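Local coordinates for uncharacterized protein (Pyrococcus abyssi, PDB 5IFF) that acts as a restriction DNA glycosylase, R.PabI, which probably excises adenine from its recognition sequence and here is bound as a tetramer to nonspecific double-stranded DNA, at residues 4-9 with 13-18; 102-107 with 129-134; 114-119 with 123-128; 167-172 with 178-183; 196-201 with 207-212. The protein carries 2 engineered substitutions. All blocks are in the same frame, centred on the assembly; numbering follows the deposited sequence.

From the N terminus, contact 1 (4-9 with 13-18) closes first, across a beta hairpin. Contact 2 closes a longer loop: it sets the short helix 104-107 on strand 121-134, and contact 3, the outlying hairpin of 116-118 and 121-134, is nested inside that loop and shares the long strand. Contact 4 follows in series and fastens the loop at 167-172 to strand 181-186, which lies beside strand 11-17, so contacts 1 and 4 meet in one small sheet. Contact 5 closes last, between helices 188-201 and 203-216; backbone bonds from Leu-104 N and Glu-105 N to Ile-200 O and Ala-201 O tie it to contact 2. Contacts 2, 3 and 5 touch the third subunit. No two cross.

Contact 1 (4-9 with 13-18); sequences SVSFEN and VVRLPI
Four backbone hydrogen bonds join Ser-4 to Arg-15 and Ser-6 to Val-13, the nearly straight one running from Val-13 N to Ser-6 O at 2.8 Å. The non-hydrogen-bonded pair between them brings Val-5 CG2 to 3.8 Å from Val-14 CG2. Strands 4-8 and 11-17 thus form an antiparallel beta hairpin, two of the three strands of a small sheet; 11-17 is the middle one, with 181-186 on its other side. The salt bridge lies over the face of Ser-4 and Ser-6: Arg-15 NH1 meets the syn lone pair of Glu-8 OE2 at 2.7 Å, while NH2 reaches OE1 only weakly. Ser-6 OG donates to the same OE2 at 2.6 Å, from above the carboxylate plane; chi1 of 62° lifts that hydroxyl toward it. A water bonded to Ser-4 O, Ser-6 OG and Arg-15 NH1 closes the network. Cutting Glu-8 back to an alanine would probably leave the Arg-15 guanidinium without its carboxylate mate and freer to turn.

Contact 2 (102-107 with 129-134); sequences SYLEDK and PVAKKE
Leu-104 meets Pro-129 obliquely, with one methyl doing most of the touching: CD1 lies 4.0 Å from Pro-129 CB and also reaches Ala-131 CB, at 4.3 Å. Its CG stands anti to the backbone N (chi1 -170°), which carries the branch from the short, weakly bonded helical turn about 104-107 toward the strand. The other methyl, CD2, comes within 4.0 Å of Pro-129 O. Lys-107, one turn further on, passes the proline ring in the opposite direction: its CB is 4.0 Å from Pro-129 CG, and the chain then bends at chi3 and chi4, bringing CD and CE close to Pro-129 CB. The ring therefore has aliphatic carbon from two residues of 102-107 against its CB and CG. Beyond it, the Lys-107 amine forms a salt bridge with Glu-116 of the third subunit. Leu-104 also packs on Ile-143 and Leu-145 of strand 140-147, and on Ile-123 of the third subunit. A helical turn thus lays its apolar side chains on a beta sheet, beside a subunit interface where residues 130-132 pair with a strand of the third subunit and the sheet continues between chains.

Contact 3 (114-119 with 123-128); sequences TNEELY and IYEDVY
Thr-114 OG1 donates to Ile-123 O at 2.9 Å, coming from above the carbonyl plane, and the backbone N of Thr-114 adds a weak bond to the same oxygen. Glu-125 runs about at right angles to Thr-114 and lays CG and CD against its CG2. The Ile-123 N-H reaches Glu-116 O at 3.1 Å. In the Ile-123 side chain, CB lies 4.1 Å from Glu-116 CB, and CD1 packs 3.8 Å from Leu-118 CB. What holds Thr-114 OG1 in place is its second bond, as acceptor from Glu-116 N at 3.0 Å, an ST turn at the corner where the chain bends at Asn-115. Strand 116-118 and strand 121-134 form a beta hairpin reaching far from the centre of the chain. Glu-116 OE1 and Glu-125 OE2 are 4.5 Å apart, and that clustering of negative charge is probably eased by the third subunit, whose Lys-107 and Arg-110 form salt bridges with Glu-116 and Glu-125 respectively.

Contact 4 (167-172 with 178-183); sequences VEPSLA and RNEVVK
Val-182 packs against Val-167 and Leu-171 of the loop at 167-172, where a single antiparallel bridge between Glu-168 and Lys-183 fastens that loop to the edge of strand 181-186. The strand's other neighbour is 11-17, through bonds such as Val-182 with Leu-16. Starting at its CB, the valine lies 3.4 Å from Glu-168 O and also touches Val-167 CG2. CG2 is placed between the backbone N and carbonyl carbon by a chi1 of -63°, and from there it faces Val-167, 3.9 Å from that residue's CB. The two valines meet obliquely. CG1, the other branch, lies 4.0 Å from Glu-168 O and 4.4 Å from Leu-171 CD1, a leucine that also packs on Phe-45 and Leu-164. Glu-180 approaches the Pro-169 ring, but its carboxylate is bound to Arg-174 and the N of Arg-177. The peptide before Pro-169 is cis. In both bridge bonds the N lies in the plane of the carbonyl that accepts it: Glu-168 N to Lys-183 O is 2.8 Å, and Lys-183 N to Glu-168 O is 2.7 Å.

Contact 5 (196-201 with 207-212); sequences KAFIIA and NDIVKF
The C-terminal helical pair, 188-201 and 203-216, packs here through three buried side chains, with Ile-209 of the second helix set between Phe-198 and Ile-199 of the first. The two branches of Ile-209 divide the work. CG1, anti to the carbonyl carbon at chi1 -63°, lies 3.6 Å from Phe-198 CB, and CD1 follows it to 3.9 Å from the same CB, approaching the phenyl ring obliquely. CG2 goes to the other neighbour and meets Ile-199 CG1 at 4.0 Å and Ile-199 CD1 at 4.1 Å; these two isoleucine side chains cross at about a right angle. No hydrogen bond joins the segments. Were Ile-209 an alanine, a gap would probably open between the two helices, leaving Phe-198 CB and Ile-199 CG1 without their apolar partner. The Phe-198 ring itself leads away from the second helix and meets Tyr-62 and His-205 edge-to-face. Helix 87-99 covers the pair, Phe-96 on Ile-199 and Ala-97 on Val-210. This is helix-to-helix hydrophobic packing next to the adenine site: the Phe-198 side chain lies about 4 Å from those of Ile-60 and Val-158, which bind adenine in another structure of this protein, though none is bound to this chain here.

Contact 1 (4-9 with 13-18)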
# COMPACT_ATOMS: atom_id res chain seq x y z
N SER A 4 -7.42 19.50 12.22
CA SER A 4 -8.03 19.47 13.55
C SER A 4 -8.90 20.74 13.67
O SER A 4 -8.38 21.86 13.55
CB SER A 4 -6.93 19.38 14.59
OG SER A 4 -7.43 19.41 15.88
N VAL A 5 -10.20 20.55 13.86
CA VAL A 5 -11.18 21.63 13.76
C VAL A 5 -11.70 21.94 15.13
O VAL A 5 -12.08 21.03 15.85
CB VAL A 5 -12.40 21.25 12.86
CG1 VAL A 5 -13.39 22.41 12.84
CG2 VAL A 5 -11.95 20.89 11.42
N SER A 6 -11.75 23.21 15.51
CA SER A 6 -12.24 23.52 16.86
C SER A 6 -13.01 24.84 16.85
O SER A 6 -12.95 25.58 15.88
CB SER A 6 -11.08 23.56 17.85
OG SER A 6 -10.19 24.61 17.47
N PHE A 7 -13.76 25.09 17.93
CA PHE A 7 -14.32 26.40 18.18
C PHE A 7 -13.44 27.12 19.20
O PHE A 7 -13.24 26.61 20.30
CB PHE A 7 -15.78 26.31 18.68
CG PHE A 7 -16.35 27.65 19.09
CD1 PHE A 7 -16.84 28.54 18.13
CD2 PHE A 7 -16.37 28.04 20.43
CE1 PHE A 7 -17.34 29.77 18.49
CE2 PHE A 7 -16.87 29.28 20.81
CZ PHE A 7 -17.35 30.16 19.84
N GLU A 8 -12.92 28.30 18.83
CA GLU A 8 -12.11 29.15 19.72
C GLU A 8 -12.38 30.63 19.55
O GLU A 8 -12.38 31.14 18.41
CB GLU A 8 -10.61 28.94 19.46
CG GLU A 8 -10.12 27.58 19.77
CD GLU A 8 -8.77 27.30 19.14
OE1 GLU A 8 -7.96 28.24 18.93
OE2 GLU A 8 -8.53 26.11 18.88
N ASN A 9 -12.61 31.32 20.66
CA ASN A 9 -12.73 32.78 20.67
C ASN A 9 -13.67 33.28 19.58
O ASN A 9 -13.31 34.13 18.78
CB ASN A 9 -11.34 33.41 20.50
CG ASN A 9 -10.32 32.85 21.49
OD1 ASN A 9 -9.28 32.32 21.09
ND2 ASN A 9 -10.63 32.97 22.79
N VAL A 13 -11.88 27.32 13.95
CA VAL A 13 -10.45 27.32 13.63
C VAL A 13 -10.04 25.93 13.15
O VAL A 13 -10.58 24.91 13.63
CB VAL A 13 -9.64 27.74 14.86
CG1 VAL A 13 -8.14 27.59 14.59
CG2 VAL A 13 -9.97 29.20 15.27
N VAL A 14 -9.18 25.86 12.14
CA VAL A 14 -8.65 24.56 11.69
C VAL A 14 -7.15 24.55 11.78
O VAL A 14 -6.48 25.53 11.35
CB VAL A 14 -9.09 24.22 10.28
CG1 VAL A 14 -8.63 22.79 9.89
CG2 VAL A 14 -10.60 24.24 10.21
N ARG A 15 -6.59 23.50 12.36
CA ARG A 15 -5.13 23.41 12.36
C ARG A 15 -4.70 22.38 11.30
O ARG A 15 -5.26 21.26 11.21
CB ARG A 15 -4.62 23.06 13.76
CG ARG A 15 -4.85 24.19 14.75
CD ARG A 15 -4.30 23.90 16.11
NE ARG A 15 -4.17 25.10 16.95
CZ ARG A 15 -5.18 25.75 17.51
NH1 ARG A 15 -6.43 25.33 17.34
NH2 ARG A 15 -4.95 26.83 18.26
N LEU A 16 -3.75 22.81 10.46
CA LEU A 16 -3.35 22.11 9.25
C LEU A 16 -1.87 21.88 9.21
O LEU A 16 -1.07 22.80 9.49
CB LEU A 16 -3.78 22.92 8.01
CG LEU A 16 -5.29 23.13 7.85
CD1 LEU A 16 -5.51 24.10 6.75
CD2 LEU A 16 -5.96 21.82 7.49
N PRO A 17 -1.47 20.65 8.85
CA PRO A 17 -0.06 20.32 8.64
C PRO A 17 0.45 21.00 7.39
O PRO A 17 -0.23 21.12 6.36
CB PRO A 17 -0.07 18.81 8.44
CG PRO A 17 -1.42 18.55 7.82
CD PRO A 17 -2.37 19.54 8.46
N ILE A 18 1.68 21.48 7.51
CA ILE A 18 2.33 22.20 6.44
C ILE A 18 3.47 21.38 5.79
O ILE A 18 4.04 21.80 4.77
CB ILE A 18 2.88 23.54 7.02
CG1 ILE A 18 1.71 24.35 7.49
CG2 ILE A 18 3.51 24.40 5.99
CD1 ILE A 18 0.75 24.56 6.38
O HOH W 1 -8.10 23.45 15.78

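Contact 2 (102-107 with 129-134)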
# COMPACT_ATOMS: atom_id res chain seq x y z
N SER A 102 -28.46 20.44 -12.21
CA SER A 102 -27.39 20.01 -13.10
C SER A 102 -26.08 20.08 -12.34
O SER A 102 -25.92 20.92 -11.46
CB SER A 102 -27.35 20.89 -14.35
OG SER A 102 -26.26 20.50 -15.14
N TYR A 103 -25.15 19.19 -12.66
CA TYR A 103 -23.98 18.96 -11.81
C TYR A 103 -22.71 18.89 -12.62
O TYR A 103 -22.75 18.55 -13.81
CB TYR A 103 -24.15 17.66 -11.01
CG TYR A 103 -25.48 17.66 -10.27
CD1 TYR A 103 -25.60 18.32 -9.05
CD2 TYR A 103 -26.60 17.04 -10.80
CE1 TYR A 103 -26.86 18.37 -8.37
CE2 TYR A 103 -27.81 17.05 -10.14
CZ TYR A 103 -27.93 17.72 -8.91
OH TYR A 103 -29.14 17.77 -8.25
N LEU A 104 -21.58 19.13 -11.95
CA LEU A 104 -20.30 19.01 -12.63
C LEU A 104 -20.12 17.60 -13.22
O LEU A 104 -19.73 17.46 -14.38
CB LEU A 104 -19.17 19.34 -11.67
CG LEU A 104 -17.87 19.45 -12.50
CD1 LEU A 104 -17.86 20.71 -13.36
CD2 LEU A 104 -16.69 19.33 -11.62
N GLU A 105 -20.43 16.56 -12.44
CA GLU A 105 -20.37 15.18 -12.95
C GLU A 105 -21.18 14.97 -14.23
O GLU A 105 -20.78 14.17 -15.07
CB GLU A 105 -20.81 14.18 -11.86
CG GLU A 105 -19.70 13.92 -10.83
CD GLU A 105 -20.00 12.79 -9.85
OE1 GLU A 105 -20.89 11.94 -10.17
OE2 GLU A 105 -19.39 12.77 -8.75
N ASP A 106 -22.29 15.70 -14.42
CA ASP A 106 -23.06 15.58 -15.67
C ASP A 106 -22.27 15.96 -16.94
O ASP A 106 -22.58 15.50 -18.04
CB ASP A 106 -24.31 16.44 -15.63
CG ASP A 106 -25.28 16.04 -14.49
OD1 ASP A 106 -25.15 14.95 -13.90
OD2 ASP A 106 -26.18 16.86 -14.18
N LYS A 107 -21.26 16.82 -16.78
CA LYS A 107 -20.49 17.32 -17.90
C LYS A 107 -19.56 16.25 -18.41
O LYS A 107 -19.40 16.07 -19.61
CB LYS A 107 -19.69 18.55 -17.49
CG LYS A 107 -20.51 19.80 -17.42
CD LYS A 107 -19.72 20.96 -16.86
CE LYS A 107 -19.15 21.81 -17.98
NZ LYS A 107 -20.20 22.55 -18.73
N PRO A 129 -13.67 19.02 -17.07
CA PRO A 129 -14.29 20.27 -16.59
C PRO A 129 -13.84 20.56 -15.15
O PRO A 129 -13.74 19.64 -14.32
CB PRO A 129 -15.79 19.96 -16.66
CG PRO A 129 -15.84 18.51 -16.25
CD PRO A 129 -14.56 17.87 -16.86
N VAL A 130 -13.56 21.83 -14.86
CA VAL A 130 -13.22 22.28 -13.53
C VAL A 130 -14.12 23.44 -13.11
O VAL A 130 -14.31 24.38 -13.86
CB VAL A 130 -11.75 22.71 -13.49
CG1 VAL A 130 -11.36 23.30 -12.15
CG2 VAL A 130 -10.83 21.51 -13.84
N ALA A 131 -14.72 23.35 -11.92
CA ALA A 131 -15.50 24.49 -11.41
C ALA A 131 -14.65 25.19 -10.38
O ALA A 131 -14.04 24.54 -9.53
CB ALA A 131 -16.84 24.03 -10.78
N LYS A 132 -14.61 26.52 -10.40
CA LYS A 132 -13.73 27.19 -9.46
C LYS A 132 -14.31 28.55 -9.02
O LYS A 132 -14.89 29.26 -9.82
CB LYS A 132 -12.33 27.35 -10.10
CG LYS A 132 -11.27 28.01 -9.25
CD LYS A 132 -9.95 28.24 -10.05
CE LYS A 132 -9.19 29.45 -9.53
NZ LYS A 132 -7.76 29.61 -9.98
N LYS A 133 -14.16 28.90 -7.75
CA LYS A 133 -14.64 30.21 -7.26
C LYS A 133 -13.57 30.80 -6.37
O LYS A 133 -12.93 30.06 -5.60
CB LYS A 133 -15.97 30.04 -6.47
CG LYS A 133 -16.63 31.38 -6.07
CD LYS A 133 -17.93 31.12 -5.29
CE LYS A 133 -19.05 30.60 -6.19
NZ LYS A 133 -20.42 30.89 -5.61
N GLU A 134 -13.39 32.11 -6.41
CA GLU A 134 -12.38 32.75 -5.57
C GLU A 134 -13.05 33.67 -4.56
O GLU A 134 -13.91 34.45 -4.94
CB GLU A 134 -11.37 33.54 -6.41
CG GLU A 134 -10.36 34.25 -5.53
CD GLU A 134 -9.37 35.16 -6.31
OE1 GLU A 134 -9.25 35.02 -7.55
OE2 GLU A 134 -8.73 36.01 -5.65

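Contact 3 (114-119 with 123-128)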
# COMPACT_ATOMS: atom_id res chain seq x y z
N THR A 114 -7.84 17.02 -33.02
CA THR A 114 -7.16 18.21 -33.49
C THR A 114 -6.64 17.94 -34.89
O THR A 114 -6.89 16.87 -35.47
CB THR A 114 -5.99 18.60 -32.59
OG1 THR A 114 -4.85 17.82 -32.95
CG2 THR A 114 -6.34 18.34 -31.13
N ASN A 115 -5.89 18.87 -35.44
CA ASN A 115 -5.29 18.64 -36.72
C ASN A 115 -3.78 18.53 -36.63
O ASN A 115 -3.10 18.51 -37.65
CB ASN A 115 -5.69 19.74 -37.69
CG ASN A 115 -6.92 19.39 -38.47
OD1 ASN A 115 -6.99 18.31 -39.07
ND2 ASN A 115 -7.90 20.27 -38.45
N GLU A 116 -3.27 18.46 -35.41
CA GLU A 116 -1.84 18.33 -35.21
C GLU A 116 -1.46 16.87 -35.31
O GLU A 116 -2.25 15.98 -34.98
CB GLU A 116 -1.40 18.89 -33.85
CG GLU A 116 -2.13 20.14 -33.41
CD GLU A 116 -1.99 20.40 -31.92
OE1 GLU A 116 -2.94 20.92 -31.31
OE2 GLU A 116 -0.92 20.08 -31.35
N GLU A 117 -0.24 16.64 -35.79
CA GLU A 117 0.38 15.33 -35.73
C GLU A 117 1.73 15.52 -35.05
O GLU A 117 2.39 16.53 -35.27
CB GLU A 117 0.52 14.71 -37.13
CG GLU A 117 -0.84 14.50 -37.83
CD GLU A 117 -0.78 13.58 -39.05
OE1 GLU A 117 0.32 13.45 -39.64
OE2 GLU A 117 -1.84 12.99 -39.41
N LEU A 118 2.12 14.59 -34.19
CA LEU A 118 3.45 14.62 -33.60
C LEU A 118 4.27 13.53 -34.26
O LEU A 118 4.18 12.38 -33.88
CB LEU A 118 3.38 14.43 -32.07
CG LEU A 118 4.69 14.38 -31.27
CD1 LEU A 118 5.49 15.66 -31.40
CD2 LEU A 118 4.42 14.07 -29.82
N TYR A 119 5.04 13.91 -35.29
CA TYR A 119 5.85 12.96 -36.06
C TYR A 119 5.04 11.75 -36.53
O TYR A 119 5.42 10.61 -36.31
CB TYR A 119 7.05 12.50 -35.23
CG TYR A 119 7.98 13.64 -34.94
CD1 TYR A 119 8.90 14.09 -35.89
CD2 TYR A 119 7.93 14.29 -33.72
CE1 TYR A 119 9.75 15.16 -35.63
CE2 TYR A 119 8.77 15.37 -33.44
CZ TYR A 119 9.67 15.80 -34.39
OH TYR A 119 10.49 16.87 -34.08
N ILE A 123 -2.85 13.74 -32.86
CA ILE A 123 -2.96 14.33 -31.53
C ILE A 123 -4.43 14.53 -31.22
O ILE A 123 -5.17 15.10 -32.03
CB ILE A 123 -2.16 15.68 -31.43
CG1 ILE A 123 -0.65 15.43 -31.54
CG2 ILE A 123 -2.48 16.43 -30.14
CD1 ILE A 123 -0.10 14.46 -30.47
N TYR A 124 -4.86 14.03 -30.06
CA TYR A 124 -6.20 14.29 -29.53
C TYR A 124 -6.03 15.06 -28.23
O TYR A 124 -4.93 15.16 -27.71
CB TYR A 124 -6.98 12.99 -29.27
CG TYR A 124 -7.32 12.26 -30.55
CD1 TYR A 124 -8.55 12.43 -31.17
CD2 TYR A 124 -6.38 11.43 -31.18
CE1 TYR A 124 -8.86 11.77 -32.36
CE2 TYR A 124 -6.67 10.77 -32.36
CZ TYR A 124 -7.91 10.95 -32.94
OH TYR A 124 -8.22 10.30 -34.12
N GLU A 125 -7.12 15.63 -27.73
CA GLU A 125 -7.07 16.30 -26.43
C GLU A 125 -8.20 15.76 -25.54
O GLU A 125 -9.35 15.75 -25.96
CB GLU A 125 -7.18 17.82 -26.62
CG GLU A 125 -5.87 18.49 -27.01
CD GLU A 125 -5.99 20.00 -27.35
OE1 GLU A 125 -7.11 20.48 -27.66
OE2 GLU A 125 -4.96 20.70 -27.31
N ASP A 126 -7.86 15.27 -24.35
CA ASP A 126 -8.88 14.89 -23.36
C ASP A 126 -9.18 16.11 -22.48
O ASP A 126 -8.26 16.76 -21.98
CB ASP A 126 -8.42 13.71 -22.51
CG ASP A 126 -8.50 12.39 -23.25
OD1 ASP A 126 -9.38 12.28 -24.14
OD2 ASP A 126 -7.71 11.47 -22.94
N VAL A 127 -10.47 16.40 -22.27
CA VAL A 127 -10.86 17.70 -21.72
C VAL A 127 -11.71 17.48 -20.46
O VAL A 127 -12.79 16.90 -20.54
CB VAL A 127 -11.65 18.57 -22.75
CG1 VAL A 127 -11.78 19.99 -22.26
CG2 VAL A 127 -10.98 18.55 -24.14
N TYR A 128 -11.17 17.91 -19.32
CA TYR A 128 -11.80 17.73 -18.00
C TYR A 128 -12.40 19.05 -17.49
O TYR A 128 -11.70 20.06 -17.45
CB TYR A 128 -10.78 17.25 -16.98
CG TYR A 128 -10.26 15.86 -17.18
CD1 TYR A 128 -9.37 15.56 -18.22
CD2 TYR A 128 -10.61 14.84 -16.30
CE1 TYR A 128 -8.89 14.28 -18.40
CE2 TYR A 128 -10.12 13.56 -16.47
CZ TYR A 128 -9.25 13.29 -17.51
OH TYR A 128 -8.77 12.02 -17.67

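Contact 4 (167-172 with 178-183)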
# COMPACT_ATOMS: atom_id res chain seq x y z
N VAL A 167 -2.64 32.20 7.06
CA VAL A 167 -2.55 31.34 8.23
C VAL A 167 -1.61 31.91 9.28
O VAL A 167 -0.85 32.82 8.98
CB VAL A 167 -2.07 29.91 7.84
CG1 VAL A 167 -3.07 29.31 6.88
CG2 VAL A 167 -0.66 29.93 7.30
N GLU A 168 -1.64 31.34 10.49
CA GLU A 168 -0.75 31.77 11.59
C GLU A 168 -0.01 30.57 12.16
O GLU A 168 -0.54 29.46 12.16
CB GLU A 168 -1.53 32.42 12.74
CG GLU A 168 -2.62 33.41 12.39
CD GLU A 168 -3.32 33.95 13.66
OE1 GLU A 168 -2.63 34.15 14.69
OE2 GLU A 168 -4.55 34.17 13.64
N PRO A 169 1.17 30.79 12.71
CA PRO A 169 1.98 32.02 12.71
C PRO A 169 2.44 32.37 11.28
O PRO A 169 2.78 31.46 10.51
CB PRO A 169 3.18 31.66 13.59
CG PRO A 169 2.73 30.48 14.40
CD PRO A 169 1.79 29.73 13.52
N SER A 170 2.43 33.65 10.94
CA SER A 170 2.89 34.12 9.64
C SER A 170 4.09 33.33 9.08
O SER A 170 5.09 33.12 9.76
CB SER A 170 3.27 35.61 9.70
OG SER A 170 4.00 35.98 8.56
N LEU A 171 3.94 32.87 7.85
CA LEU A 171 5.02 32.10 7.20
C LEU A 171 6.00 32.98 6.42
O LEU A 171 7.09 32.51 6.02
CB LEU A 171 4.41 31.07 6.28
CG LEU A 171 3.87 29.87 7.07
CD1 LEU A 171 2.93 29.14 6.22
CD2 LEU A 171 5.08 29.02 7.51
N ALA A 172 5.65 34.26 6.22
CA ALA A 172 6.57 35.19 5.51
C ALA A 172 8.01 35.15 6.00
O ALA A 172 8.28 35.53 7.13
CB ALA A 172 6.06 36.65 5.61
N ARG A 178 9.73 21.08 11.96
CA ARG A 178 9.40 19.68 11.76
C ARG A 178 7.97 19.40 12.22
O ARG A 178 7.60 19.76 13.34
CB ARG A 178 10.38 18.78 12.52
CG ARG A 178 10.32 17.31 12.12
CD ARG A 178 11.39 16.52 12.84
NE ARG A 178 12.50 17.38 13.26
CZ ARG A 178 13.53 17.72 12.49
NH1 ARG A 178 13.61 17.26 11.25
NH2 ARG A 178 14.49 18.51 12.96
N ASN A 179 7.17 18.80 11.34
CA ASN A 179 5.75 18.54 11.65
C ASN A 179 4.96 19.81 12.02
O ASN A 179 4.03 19.77 12.83
CB ASN A 179 5.64 17.51 12.77
CG ASN A 179 6.37 16.21 12.45
OD1 ASN A 179 6.31 15.72 11.33
ND2 ASN A 179 7.07 15.66 13.44
N GLU A 180 5.35 20.93 11.43
CA GLU A 180 4.67 22.19 11.72
C GLU A 180 3.18 22.10 11.42
O GLU A 180 2.77 21.62 10.37
CB GLU A 180 5.30 23.33 10.93
CG GLU A 180 4.51 24.64 11.04
CD GLU A 180 5.34 25.79 11.56
OE1 GLU A 180 6.57 25.65 11.56
OE2 GLU A 180 4.74 26.82 11.98
N VAL A 181 2.38 22.63 12.34
CA VAL A 181 0.96 22.79 12.15
C VAL A 181 0.58 24.30 12.24
O VAL A 181 1.02 24.99 13.15
CB VAL A 181 0.24 21.98 13.21
CG1 VAL A 181 -1.18 22.39 13.30
CG2 VAL A 181 0.40 20.44 12.90
N VAL A 182 -0.19 24.82 11.27
CA VAL A 182 -0.56 26.23 11.28
C VAL A 182 -2.04 26.36 11.57
O VAL A 182 -2.78 25.37 11.52
CB VAL A 182 -0.24 26.95 9.96
CG1 VAL A 182 1.30 26.93 9.72
CG2 VAL A 182 -1.04 26.31 8.82
N LYS A 183 -2.45 27.58 11.89
CA LYS A 183 -3.80 27.85 12.36
C LYS A 183 -4.52 28.75 11.35
O LYS A 183 -3.96 29.76 10.89
CB LYS A 183 -3.73 28.49 13.76
CG LYS A 183 -5.10 28.88 14.29
CD LYS A 183 -5.09 29.19 15.80
CE LYS A 183 -4.71 30.63 16.10
NZ LYS A 183 -5.09 30.97 17.51

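Contact 5 (196-201 with 207-212)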
# COMPACT_ATOMS: atom_id res chain seq x y z
N LYS A 196 -21.94 24.81 -1.02
CA LYS A 196 -22.46 25.01 -2.38
C LYS A 196 -21.66 24.22 -3.41
O LYS A 196 -22.25 23.69 -4.38
CB LYS A 196 -22.45 26.46 -2.76
CG LYS A 196 -23.55 27.25 -1.97
CD LYS A 196 -23.39 28.77 -2.16
CE LYS A 196 -23.76 29.16 -3.56
NZ LYS A 196 -24.12 30.61 -3.59
N ALA A 197 -20.35 24.14 -3.20
CA ALA A 197 -19.51 23.30 -4.09
C ALA A 197 -19.98 21.83 -4.10
O ALA A 197 -20.14 21.22 -5.16
CB ALA A 197 -18.02 23.40 -3.67
N PHE A 198 -20.21 21.25 -2.93
CA PHE A 198 -20.64 19.89 -2.89
C PHE A 198 -22.03 19.72 -3.52
O PHE A 198 -22.32 18.70 -4.18
CB PHE A 198 -20.62 19.37 -1.43
CG PHE A 198 -19.27 18.90 -0.98
CD1 PHE A 198 -18.70 17.76 -1.56
CD2 PHE A 198 -18.54 19.60 -0.01
CE1 PHE A 198 -17.43 17.28 -1.15
CE2 PHE A 198 -17.26 19.15 0.40
CZ PHE A 198 -16.71 17.99 -0.17
N ILE A 199 -22.89 20.72 -3.31
CA ILE A 199 -24.23 20.71 -3.86
C ILE A 199 -24.19 20.66 -5.41
O ILE A 199 -25.01 19.95 -6.00
CB ILE A 199 -25.02 21.94 -3.35
CG1 ILE A 199 -25.49 21.67 -1.92
CG2 ILE A 199 -26.24 22.24 -4.24
CD1 ILE A 199 -26.03 22.93 -1.25
N ILE A 200 -23.25 21.37 -6.05
CA ILE A 200 -23.22 21.39 -7.52
C ILE A 200 -22.29 20.30 -8.11
O ILE A 200 -22.30 20.06 -9.31
CB ILE A 200 -22.82 22.74 -8.08
CG1 ILE A 200 -21.35 23.07 -7.74
CG2 ILE A 200 -23.79 23.82 -7.60
CD1 ILE A 200 -20.76 24.14 -8.68
N ALA A 201 -21.57 19.59 -7.25
CA ALA A 201 -20.63 18.55 -7.72
C ALA A 201 -21.33 17.31 -8.30
O ALA A 201 -20.92 16.78 -9.36
CB ALA A 201 -19.71 18.13 -6.56
N ASN A 207 -27.56 15.53 -2.24
CA ASN A 207 -28.47 14.82 -1.36
C ASN A 207 -27.84 14.66 0.00
O ASN A 207 -28.53 14.84 1.02
CB ASN A 207 -28.84 13.44 -1.94
CG ASN A 207 -29.72 13.56 -3.17
OD1 ASN A 207 -30.37 14.59 -3.41
ND2 ASN A 207 -29.78 12.50 -3.95
N ASP A 208 -26.54 14.35 0.02
CA ASP A 208 -25.84 14.20 1.29
C ASP A 208 -25.85 15.50 2.07
O ASP A 208 -26.09 15.49 3.28
CB ASP A 208 -24.39 13.76 1.13
CG ASP A 208 -24.24 12.31 0.72
OD1 ASP A 208 -25.23 11.53 0.85
OD2 ASP A 208 -23.11 11.96 0.32
N ILE A 209 -25.50 16.60 1.38
CA ILE A 209 -25.44 17.90 2.04
C ILE A 209 -26.83 18.32 2.55
O ILE A 209 -26.94 18.83 3.66
CB ILE A 209 -24.91 19.01 1.10
CG1 ILE A 209 -23.46 18.71 0.68
CG2 ILE A 209 -24.99 20.42 1.80
CD1 ILE A 209 -22.49 18.56 1.92
N VAL A 210 -27.87 18.14 1.74
CA VAL A 210 -29.22 18.57 2.18
C VAL A 210 -29.71 17.83 3.44
O VAL A 210 -30.23 18.44 4.37
CB VAL A 210 -30.21 18.41 1.01
CG1 VAL A 210 -31.65 18.55 1.46
CG2 VAL A 210 -29.88 19.42 -0.05
N LYS A 211 -29.54 16.50 3.47
CA LYS A 211 -29.86 15.68 4.62
C LYS A 211 -29.07 16.11 5.88
O LYS A 211 -29.62 16.17 7.00
CB LYS A 211 -29.61 14.21 4.27
CG LYS A 211 -29.89 13.24 5.37
CD LYS A 211 -29.97 11.80 4.87
CE LYS A 211 -30.35 10.84 6.00
NZ LYS A 211 -31.48 11.36 6.83
N PHE A 212 -27.80 16.38 5.69
CA PHE A 212 -26.94 16.88 6.77
C PHE A 212 -27.45 18.22 7.32
O PHE A 212 -27.62 18.39 8.54
CB PHE A 212 -25.51 17.05 6.28
CG PHE A 212 -24.63 17.81 7.24
CD1 PHE A 212 -24.41 17.32 8.53
CD2 PHE A 212 -24.07 19.02 6.87
CE1 PHE A 212 -23.61 18.04 9.42
CE2 PHE A 212 -23.27 19.74 7.75
CZ PHE A 212 -23.04 19.25 9.02